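PDB 4KQC: periplasmic binding protein/LacI transcriptional regulator from Brachyspira murdochii, which probably binds a carbohydrate in the periplasm and presents it to an ABC transporter. Local coordinates for residues 140-148 against 205-216; 217-227 against 255-265. All coordinates share one frame; numbering follows the deposited sequence. Where two conformers were deposited one is given.

Contact 1: residues 140-148 against 205-216; sequences KAKIAVLQL and SVLGIYLSNEAM
Leu-146 and Leu-148 meet the end of strand 208-211 and the start of the helix after it, where a backbone oxygen is shared between two donors. Leu-146 O accepts from Ser-212 N and, on a lone pair in the carbonyl plane, from Ser-212 OG at 2.7 Å. That hydroxyl is swung between its own backbone N and carbonyl carbon (chi1 69°), which turns it back toward the strand end. Beside it, CB of Leu-146 rests on the selenium of selenomethionine Met-216 at 4.0 Å, and the Met-216 CE methyl lies 3.7 Å from Leu-148 CA.

The Leu-148 and Asn-213 side chains cross at about a right angle, with Leu-148 CB 3.5 Å from Asn-213 ND2. Asn-213 is the N-cap residue of helix 214-223, its OD1 accepting from Met-216 N at 3.0 Å, and Gln-189 holds the ND2 end. This is the strand-to-helix turn of an alpha/beta lobe, in which strands 141-146 and 208-211 are parallel sheet neighbours, joined by straight bonds such as Tyr-210 N to Ala-144 O (2.8 Å).

Tyr-210 itself leaves on the Val-145 side of the sheet. Its CD2 touches Val-145 CG1 at 3.8 Å, the ring stacks with Phe-161, and its hydroxyl bonds to Arg-157 O. Farther back, Lys-142 O accepts from Leu-207 N, while Gly-208 N is buried without a partner in the model.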
loop_
_atom_site.group_PDB
_atom_site.type_symbol
_atom_site.label_atom_id
_atom_site.label_comp_id
_atom_site.label_asym_id
_atom_site.label_seq_id
_atom_site.Cartn_x
_atom_site.Cartn_y
_atom_site.Cartn_z
ATOM N N LYS A 140 6.570 -25.529 14.254
ATOM C CA LYS A 140 5.423 -24.807 13.695
ATOM C C LYS A 140 5.678 -24.444 12.249
ATOM O O LYS A 140 6.837 -24.149 11.871
ATOM C CB LYS A 140 5.167 -23.576 14.500
ATOM C CG LYS A 140 4.759 -23.856 15.937
ATOM C CD LYS A 140 4.462 -22.598 16.673
ATOM C CE LYS A 140 4.045 -22.970 18.098
ATOM N NZ LYS A 140 3.412 -21.793 18.723
ATOM N N ALA A 141 4.636 -24.459 11.425
ATOM C CA ALA A 141 4.699 -23.852 10.088
ATOM C C ALA A 141 4.945 -22.368 10.205
ATOM O O ALA A 141 4.274 -21.657 10.975
ATOM C CB ALA A 141 3.393 -24.058 9.339
ATOM N N LYS A 142 5.818 -21.842 9.348
ATOM C CA LYS A 142 6.164 -20.428 9.377
ATOM C C LYS A 142 5.616 -19.676 8.177
ATOM O O LYS A 142 5.715 -20.155 7.065
ATOM C CB LYS A 142 7.687 -20.268 9.413
ATOM C CG LYS A 142 8.393 -21.071 10.496
ATOM C CD LYS A 142 7.870 -20.695 11.878
ATOM C CE LYS A 142 8.872 -21.046 12.966
ATOM N NZ LYS A 142 9.090 -22.509 13.077
ATOM N N ILE A 143 5.031 -18.527 8.438
ATOM C CA ILE A 143 4.635 -17.572 7.414
ATOM C C ILE A 143 5.341 -16.229 7.696
ATOM O O ILE A 143 5.237 -15.673 8.800
ATOM C CB ILE A 143 3.128 -17.374 7.372
ATOM C CG1 ILE A 143 2.410 -18.718 7.045
ATOM C CG2 ILE A 143 2.771 -16.307 6.352
ATOM C CD1 ILE A 143 1.876 -19.490 8.240
ATOM N N ALA A 144 6.101 -15.747 6.733
ATOM C CA ALA A 144 6.846 -14.504 6.892
ATOM C C ALA A 144 6.024 -13.336 6.413
ATOM O O ALA A 144 5.336 -13.426 5.360
ATOM C CB ALA A 144 8.105 -14.589 6.090
ATOM N N VAL A 145 6.057 -12.254 7.160
ATOM C CA VAL A 145 5.382 -11.013 6.776
ATOM C C VAL A 145 6.504 -9.971 6.575
ATOM O O VAL A 145 7.120 -9.589 7.543
ATOM C CB VAL A 145 4.417 -10.585 7.879
ATOM C CG1 VAL A 145 3.876 -9.147 7.644
ATOM C CG2 VAL A 145 3.300 -11.624 8.049
ATOM N N LEU A 146 6.722 -9.489 5.357
ATOM C CA LEU A 146 7.722 -8.458 5.122
ATOM C C LEU A 146 6.976 -7.154 5.215
ATOM O O LEU A 146 6.212 -6.784 4.300
ATOM C CB LEU A 146 8.381 -8.633 3.752
ATOM C CG LEU A 146 9.550 -9.627 3.716
ATOM C CD1 LEU A 146 10.825 -8.972 4.239
ATOM C CD2 LEU A 146 9.276 -10.918 4.467
ATOM N N GLN A 147 7.166 -6.505 6.355
ATOM C CA GLN A 147 6.511 -5.249 6.674
ATOM C C GLN A 147 7.360 -4.097 6.208
ATOM O O GLN A 147 8.525 -4.075 6.553
ATOM C CB GLN A 147 6.346 -5.204 8.203
ATOM C CG GLN A 147 5.953 -3.835 8.733
ATOM C CD GLN A 147 5.704 -3.816 10.228
ATOM O OE1 GLN A 147 5.490 -4.858 10.839
ATOM N NE2 GLN A 147 5.743 -2.641 10.822
ATOM N N LEU A 148 6.815 -3.203 5.377
ATOM C CA LEU A 148 7.696 -2.252 4.632
ATOM C C LEU A 148 8.459 -1.276 5.509
ATOM O O LEU A 148 9.585 -0.874 5.177
ATOM C CB LEU A 148 6.904 -1.516 3.518
ATOM C CG LEU A 148 5.728 -0.681 4.063
ATOM C CD1 LEU A 148 5.988 0.777 3.785
ATOM C CD2 LEU A 148 4.363 -1.060 3.571
ATOM N N SER A 205 12.433 -23.000 4.658
ATOM C CA SER A 205 12.299 -22.272 5.914
ATOM C C SER A 205 10.890 -21.850 6.275
ATOM O O SER A 205 10.528 -21.793 7.493
ATOM C CB SER A 205 13.180 -21.029 5.918
ATOM O OG SER A 205 14.554 -21.367 5.714
ATOM N N VAL A 206 10.093 -21.501 5.270
ATOM C CA VAL A 206 8.737 -20.961 5.471
ATOM C C VAL A 206 7.793 -21.571 4.481
ATOM O O VAL A 206 8.215 -22.162 3.467
ATOM C CB VAL A 206 8.704 -19.421 5.395
ATOM C CG1 VAL A 206 9.668 -18.732 6.390
ATOM C CG2 VAL A 206 8.983 -18.961 3.993
ATOM N N LEU A 207 6.498 -21.488 4.756
ATOM C CA LEU A 207 5.492 -21.950 3.785
ATOM C C LEU A 207 5.000 -20.835 2.907
ATOM O O LEU A 207 4.598 -21.068 1.755
ATOM C CB LEU A 207 4.238 -22.553 4.468
ATOM C CG LEU A 207 4.355 -23.811 5.293
ATOM C CD1 LEU A 207 2.963 -24.205 5.853
ATOM C CD2 LEU A 207 4.879 -24.848 4.332
ATOM N N GLY A 208 4.968 -19.629 3.466
ATOM C CA GLY A 208 4.386 -18.493 2.698
ATOM C C GLY A 208 5.114 -17.232 3.059
ATOM O O GLY A 208 5.730 -17.146 4.103
ATOM N N ILE A 209 4.976 -16.253 2.180
ATOM C CA ILE A 209 5.562 -14.955 2.362
ATOM C C ILE A 209 4.590 -13.912 1.897
ATOM O O ILE A 209 4.092 -13.979 0.748
ATOM C CB ILE A 209 6.831 -14.841 1.538
ATOM C CG1 ILE A 209 7.869 -15.934 1.941
ATOM C CG2 ILE A 209 7.364 -13.429 1.688
ATOM C CD1 ILE A 209 9.113 -15.978 1.032
ATOM N N TYR A 210 4.263 -12.983 2.783
ATOM C CA TYR A 210 3.382 -11.826 2.444
ATOM C C TYR A 210 4.295 -10.581 2.254
ATOM O O TYR A 210 5.081 -10.198 3.137
ATOM C CB TYR A 210 2.380 -11.567 3.561
ATOM C CG TYR A 210 1.707 -10.214 3.517
ATOM C CD1 TYR A 210 1.193 -9.670 2.364
ATOM C CD2 TYR A 210 1.537 -9.480 4.667
ATOM C CE1 TYR A 210 0.489 -8.459 2.363
ATOM C CE2 TYR A 210 0.919 -8.264 4.651
ATOM C CZ TYR A 210 0.384 -7.754 3.535
ATOM O OH TYR A 210 -0.226 -6.541 3.610
ATOM N N LEU A 211 4.212 -9.999 1.058
ATOM C CA LEU A 211 4.934 -8.818 0.627
ATOM C C LEU A 211 4.058 -7.574 0.748
ATOM O O LEU A 211 3.090 -7.463 0.020
ATOM C CB LEU A 211 5.359 -9.070 -0.834
ATOM C CG LEU A 211 6.144 -10.346 -1.157
ATOM C CD1 LEU A 211 6.165 -10.584 -2.656
ATOM C CD2 LEU A 211 7.519 -10.242 -0.540
ATOM N N SER A 212 4.291 -6.728 1.753
ATOM C CA SER A 212 3.401 -5.603 2.077
ATOM C C SER A 212 3.404 -4.439 1.103
ATOM O O SER A 212 2.537 -3.579 1.231
ATOM C CB SER A 212 3.576 -5.130 3.526
ATOM O OG SER A 212 4.825 -4.515 3.719
ATOM N N ASN A 213 4.351 -4.377 0.164
ATOM C CA ASN A 213 4.328 -3.330 -0.829
ATOM C C ASN A 213 5.158 -3.710 -2.040
ATOM O O ASN A 213 5.749 -4.783 -2.088
ATOM C CB ASN A 213 4.644 -1.919 -0.277
ATOM C CG ASN A 213 6.094 -1.682 -0.066
ATOM O OD1 ASN A 213 6.871 -2.594 -0.118
ATOM N ND2 ASN A 213 6.460 -0.436 0.254
ATOM N N GLU A 214 5.148 -2.841 -3.042
ATOM C CA GLU A 214 5.913 -3.090 -4.248
ATOM C C GLU A 214 7.437 -3.229 -4.027
ATOM O O GLU A 214 8.109 -4.057 -4.633
ATOM C CB GLU A 214 5.619 -1.931 -5.230
ATOM C CG GLU A 214 6.284 -2.106 -6.537
ATOM C CD GLU A 214 6.042 -0.856 -7.455
ATOM O OE1 GLU A 214 5.283 0.082 -7.107
ATOM O OE2 GLU A 214 6.674 -0.856 -8.512
ATOM N N ALA A 215 7.997 -2.437 -3.113
ATOM C CA ALA A 215 9.411 -2.503 -2.825
ATOM C C ALA A 215 9.729 -3.864 -2.243
ATOM O O ALA A 215 10.729 -4.445 -2.578
ATOM C CB ALA A 215 9.791 -1.426 -1.836
HETATM N N MSE A 216 8.885 -4.372 -1.345
HETATM C CA MSE A 216 9.080 -5.728 -0.851
HETATM C C MSE A 216 9.092 -6.743 -1.957
HETATM O O MSE A 216 9.924 -7.668 -1.940
HETATM C CB MSE A 216 8.045 -6.121 0.202
HETATM C CG MSE A 216 7.848 -5.283 1.450
HETATM SE SE MSE A 216 9.489 -5.030 2.496
HETATM C CE MSE A 216 10.006 -3.236 1.856
#

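Contact 2: residues 217-227 against 255-265; sequences ARGFLVVYKSA and PQLDAIRNGII. With NO3 (nitrate ion), chain F.
Helices 217-223 and 255-261, which touch through Leu-221 and Ala-259 among others, pass with their axes 10.0 Å apart at 55°. Leu-221 fills the angle between them. Its CD1 lies against the backbone at Pro-255 O (3.5 Å), while CD2 sits on the CB of Ala-259 at 3.7 Å, so one branched side chain spans about one turn of the partner helix, from Pro-255 to Ala-259. To one side of it Ala-217 CB abuts the amide carbon of Gln-256, an amide whose polar atoms are engaged by Ser-268, Ser-252 and Phe-250.

Ile-264 has the largest buried surface and divides its branches between two surroundings. A chi1 of -58° sets CG2 opposite the backbone N, and this methyl meets the edge of the Phe-220 ring at CE2 (3.7 Å) and also approaches Leu-221; the other branch carries CD1 to Lys-225 O at 3.7 Å and lays CG1 beside the Ser-226 to Ala-227 peptide. A water completes this end, accepting from Ala-227 N at 2.9 Å and donating to Asn-262 O.

Near the C-terminal end of helix 255-261, Asn-262 ND2 donates to nitrate O3, the ion probably coming from the crystallisation liquor, at 3.1 Å. Asp-258 is next to the same ion, and its OD1 forms a salt bridge with Lys-254. With an alanine in place of Asp-258, the Lys-254 ammonium would probably lose its carboxylate mate and be freer to swing.

Gly-263, at phi 82°, ends the helix in a Schellman motif, and Ala-259 O takes both Ile-264 N and Ile-265 N. The pair as a whole represents neighbouring helices packed on one face of the central sheet, as in the three-layer alpha/beta/alpha lobes of type I periplasmic binding proteins.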
loop_
_atom_site.group_PDB
_atom_site.type_symbol
_atom_site.label_atom_id
_atom_site.label_comp_id
_atom_site.label_asym_id
_atom_site.label_seq_id
_atom_site.Cartn_x
_atom_site.Cartn_y
_atom_site.Cartn_z
ATOM N N ALA A 217 8.144 -6.631 -2.888
ATOM C CA ALA A 217 8.083 -7.565 -4.026
ATOM C C ALA A 217 9.344 -7.480 -4.883
ATOM O O ALA A 217 9.916 -8.510 -5.239
ATOM C CB ALA A 217 6.864 -7.298 -4.845
ATOM N N ARG A 218 9.820 -6.272 -5.160
ATOM C CA ARG A 218 11.096 -6.158 -5.925
ATOM C C ARG A 218 12.254 -6.840 -5.228
ATOM O O ARG A 218 13.012 -7.527 -5.862
ATOM C CB ARG A 218 11.474 -4.697 -6.210
ATOM C CG ARG A 218 10.734 -3.994 -7.314
ATOM C CD ARG A 218 11.596 -2.805 -7.834
ATOM N NE ARG A 218 12.012 -1.889 -6.767
ATOM C CZ ARG A 218 11.211 -1.028 -6.120
ATOM N NH1 ARG A 218 9.914 -0.894 -6.420
ATOM N NH2 ARG A 218 11.720 -0.252 -5.172
ATOM N N GLY A 219 12.441 -6.615 -3.927
ATOM C CA GLY A 219 13.479 -7.252 -3.166
ATOM C C GLY A 219 13.352 -8.733 -3.162
ATOM O O GLY A 219 14.322 -9.482 -3.284
ATOM N N PHE A 220 12.104 -9.221 -3.031
ATOM C CA PHE A 220 11.891 -10.657 -3.098
ATOM C C PHE A 220 12.333 -11.252 -4.453
ATOM O O PHE A 220 12.930 -12.363 -4.474
ATOM C CB PHE A 220 10.411 -10.939 -2.820
ATOM C CG PHE A 220 9.962 -12.313 -3.191
ATOM C CD1 PHE A 220 10.189 -13.400 -2.350
ATOM C CD2 PHE A 220 9.347 -12.531 -4.417
ATOM C CE1 PHE A 220 9.757 -14.669 -2.719
ATOM C CE2 PHE A 220 8.948 -13.824 -4.781
ATOM C CZ PHE A 220 9.166 -14.858 -3.919
ATOM N N LEU A 221 12.095 -10.490 -5.525
ATOM C CA LEU A 221 12.398 -10.926 -6.870
ATOM C C LEU A 221 13.870 -10.849 -7.242
ATOM O O LEU A 221 14.259 -11.355 -8.285
ATOM C CB LEU A 221 11.504 -10.167 -7.858
ATOM C CG LEU A 221 10.009 -10.505 -7.802
ATOM C CD1 LEU A 221 9.115 -9.473 -8.510
ATOM C CD2 LEU A 221 9.717 -11.890 -8.299
ATOM N N VAL A 222 14.683 -10.220 -6.395
ATOM C CA VAL A 222 16.153 -10.344 -6.479
ATOM C C VAL A 222 16.563 -11.767 -6.191
ATOM O O VAL A 222 17.531 -12.273 -6.806
ATOM C CB VAL A 222 16.808 -9.404 -5.485
ATOM C CG1 VAL A 222 18.299 -9.756 -5.321
ATOM C CG2 VAL A 222 16.533 -7.953 -5.848
ATOM N N VAL A 223 15.830 -12.434 -5.282
ATOM C CA VAL A 223 16.245 -13.745 -4.750
ATOM C C VAL A 223 15.509 -14.921 -5.419
ATOM O O VAL A 223 16.115 -15.994 -5.692
ATOM C CB VAL A 223 15.963 -13.794 -3.232
ATOM C CG1 VAL A 223 16.361 -15.100 -2.602
ATOM C CG2 VAL A 223 16.751 -12.696 -2.556
ATOM N N TYR A 224 14.226 -14.720 -5.631
ATOM C CA TYR A 224 13.360 -15.766 -6.265
ATOM C C TYR A 224 12.976 -15.341 -7.678
ATOM O O TYR A 224 12.417 -14.246 -7.877
ATOM C CB TYR A 224 12.125 -16.003 -5.432
ATOM C CG TYR A 224 12.418 -16.857 -4.234
ATOM C CD1 TYR A 224 12.517 -18.252 -4.350
ATOM C CD2 TYR A 224 12.613 -16.303 -2.970
ATOM C CE1 TYR A 224 12.781 -19.017 -3.260
ATOM C CE2 TYR A 224 12.884 -17.084 -1.901
ATOM C CZ TYR A 224 12.962 -18.445 -2.041
ATOM O OH TYR A 224 13.263 -19.203 -0.962
ATOM N N LYS A 225 13.288 -16.167 -8.653
ATOM C CA LYS A 225 13.259 -15.742 -10.017
ATOM C C LYS A 225 12.566 -16.711 -10.932
ATOM O O LYS A 225 12.429 -16.424 -12.109
ATOM C CB LYS A 225 14.712 -15.504 -10.516
ATOM C CG LYS A 225 15.406 -14.359 -9.756
ATOM C CD LYS A 225 16.650 -13.852 -10.452
ATOM C CE LYS A 225 17.917 -14.459 -9.917
ATOM N NZ LYS A 225 19.096 -13.677 -10.438
ATOM N N SER A 226 12.074 -17.822 -10.397
ATOM C CA SER A 226 11.430 -18.827 -11.242
ATOM C C SER A 226 10.335 -19.538 -10.465
ATOM O O SER A 226 10.400 -19.590 -9.229
ATOM C CB SER A 226 12.474 -19.838 -11.696
ATOM O OG SER A 226 11.850 -20.928 -12.423
ATOM N N ALA A 227 9.358 -20.076 -11.204
ATOM C CA ALA A 227 8.361 -20.997 -10.642
ATOM C C ALA A 227 8.343 -22.315 -11.440
ATOM O O ALA A 227 7.323 -23.037 -11.475
ATOM C CB ALA A 227 6.986 -20.387 -10.567
ATOM N N PRO A 255 7.476 -5.352 -12.317
ATOM C CA PRO A 255 8.088 -6.625 -11.847
ATOM C C PRO A 255 7.099 -7.548 -11.132
ATOM O O PRO A 255 7.126 -8.755 -11.346
ATOM C CB PRO A 255 9.194 -6.175 -10.895
ATOM C CG PRO A 255 9.432 -4.749 -11.207
ATOM C CD PRO A 255 8.139 -4.181 -11.752
ATOM N N GLN A 256 6.271 -6.964 -10.281
ATOM C CA GLN A 256 5.239 -7.715 -9.596
ATOM C C GLN A 256 4.226 -8.335 -10.555
ATOM O O GLN A 256 3.763 -9.462 -10.313
ATOM C CB GLN A 256 4.549 -6.837 -8.523
ATOM C CG GLN A 256 3.575 -7.598 -7.651
ATOM C CD GLN A 256 3.207 -6.921 -6.323
ATOM O OE1 GLN A 256 2.697 -7.584 -5.398
ATOM N NE2 GLN A 256 3.444 -5.595 -6.205
ATOM N N LEU A 257 3.781 -7.574 -11.552
ATOM C CA LEU A 257 2.791 -8.087 -12.515
ATOM C C LEU A 257 3.383 -9.245 -13.259
ATOM O O LEU A 257 2.764 -10.286 -13.454
ATOM C CB LEU A 257 2.398 -6.979 -13.497
ATOM C CG LEU A 257 1.610 -5.805 -12.887
ATOM C CD1 LEU A 257 1.326 -4.697 -13.884
ATOM C CD2 LEU A 257 0.330 -6.371 -12.345
ATOM N N ASP A 258 4.618 -9.095 -13.739
ATOM C CA ASP A 258 5.249 -10.209 -14.451
ATOM C C ASP A 258 5.408 -11.443 -13.542
ATOM O O ASP A 258 5.239 -12.576 -14.020
ATOM C CB ASP A 258 6.631 -9.771 -14.925
ATOM C CG ASP A 258 6.565 -8.814 -16.090
ATOM O OD1 ASP A 258 5.470 -8.668 -16.700
ATOM O OD2 ASP A 258 7.637 -8.225 -16.390
ATOM N N ALA A 259 5.769 -11.222 -12.263
ATOM C CA ALA A 259 5.902 -12.354 -11.310
ATOM C C ALA A 259 4.577 -13.075 -11.140
ATOM O O ALA A 259 4.547 -14.283 -10.938
ATOM C CB ALA A 259 6.419 -11.910 -9.977
ATOM N N ILE A 260 3.484 -12.324 -11.094
ATOM C CA ILE A 260 2.119 -12.980 -11.046
ATOM C C ILE A 260 1.855 -13.742 -12.357
ATOM O O ILE A 260 1.461 -14.871 -12.317
ATOM C CB ILE A 260 1.008 -11.973 -10.736
ATOM C CG1 ILE A 260 1.166 -11.538 -9.277
ATOM C CG2 ILE A 260 -0.398 -12.585 -10.980
ATOM C CD1 ILE A 260 0.409 -10.317 -8.929
ATOM N N ARG A 261 2.141 -13.136 -13.516
ATOM C CA ARG A 261 1.967 -13.855 -14.787
ATOM C C ARG A 261 2.811 -15.136 -14.902
ATOM O O ARG A 261 2.358 -16.150 -15.454
ATOM C CB ARG A 261 2.245 -12.926 -15.947
ATOM C CG ARG A 261 1.231 -11.803 -16.098
ATOM C CD ARG A 261 1.622 -10.933 -17.293
ATOM N NE ARG A 261 0.793 -9.753 -17.349
ATOM C CZ ARG A 261 -0.474 -9.776 -17.743
ATOM N NH1 ARG A 261 -1.029 -10.906 -18.153
ATOM N NH2 ARG A 261 -1.184 -8.645 -17.765
ATOM N N ASN A 262 4.023 -15.111 -14.350
ATOM C CA ASN A 262 4.955 -16.218 -14.394
ATOM C C ASN A 262 4.785 -17.223 -13.262
ATOM O O ASN A 262 5.599 -18.153 -13.172
ATOM C CB ASN A 262 6.378 -15.646 -14.278
ATOM C CG ASN A 262 6.823 -14.891 -15.497
ATOM O OD1 ASN A 262 6.333 -15.133 -16.597
ATOM N ND2 ASN A 262 7.771 -13.945 -15.309
ATOM N N GLY A 263 3.827 -17.007 -12.339
ATOM C CA GLY A 263 3.543 -17.955 -11.293
ATOM C C GLY A 263 4.418 -17.950 -10.048
ATOM O O GLY A 263 4.323 -18.846 -9.207
ATOM N N ILE A 264 5.315 -16.945 -9.937
ATOM C CA ILE A 264 6.161 -16.769 -8.778
ATOM C C ILE A 264 5.367 -16.183 -7.578
ATOM O O ILE A 264 5.553 -16.593 -6.466
ATOM C CB ILE A 264 7.385 -15.873 -9.129
ATOM C CG1 ILE A 264 8.189 -16.499 -10.292
ATOM C CG2 ILE A 264 8.261 -15.677 -7.895
ATOM C CD1 ILE A 264 9.066 -15.522 -11.005
ATOM N N ILE A 265 4.450 -15.271 -7.879
ATOM C CA ILE A 265 3.604 -14.652 -6.868
ATOM C C ILE A 265 2.190 -15.090 -7.205
ATOM O O ILE A 265 1.769 -14.974 -8.368
ATOM C CB ILE A 265 3.770 -13.089 -6.878
ATOM C CG1 ILE A 265 5.177 -12.720 -6.464
ATOM C CG2 ILE A 265 2.712 -12.430 -6.021
ATOM C CD1 ILE A 265 5.477 -11.228 -6.534
HETATM N N NO3 F . 8.265 -11.175 -18.139
HETATM O O1 NO3 F . 7.171 -11.578 -18.535
HETATM O O2 NO3 F . 8.725 -9.886 -18.471
HETATM O O3 NO3 F . 9.071 -12.003 -17.356
HETATM O O HOH W 1 8.562 -19.083 -13.862
#

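In the fold
Going from the N terminus, the chain first lays down five strands of the separate parallel sheet, the last of them 105-110, and then crosses into the lobe described here with helix 113-133, which leads to strand 141-146. Contact 1 closes a 56-residue excursion through helix 152-171, strand 179-184 and helix 191-199, returning the chain to the centre of the sheet. Contact 2 opens directly afterwards, in the helix whose start lies in contact 1, and closes a shorter loop that includes strand 246-250. The two therefore follow in series, neither nested nor crossing. They meet where Leu-211 packs on Ala-217, Phe-220 and Ile-265, joining the strand pairing of contact 1 to the helix layer of contact 2.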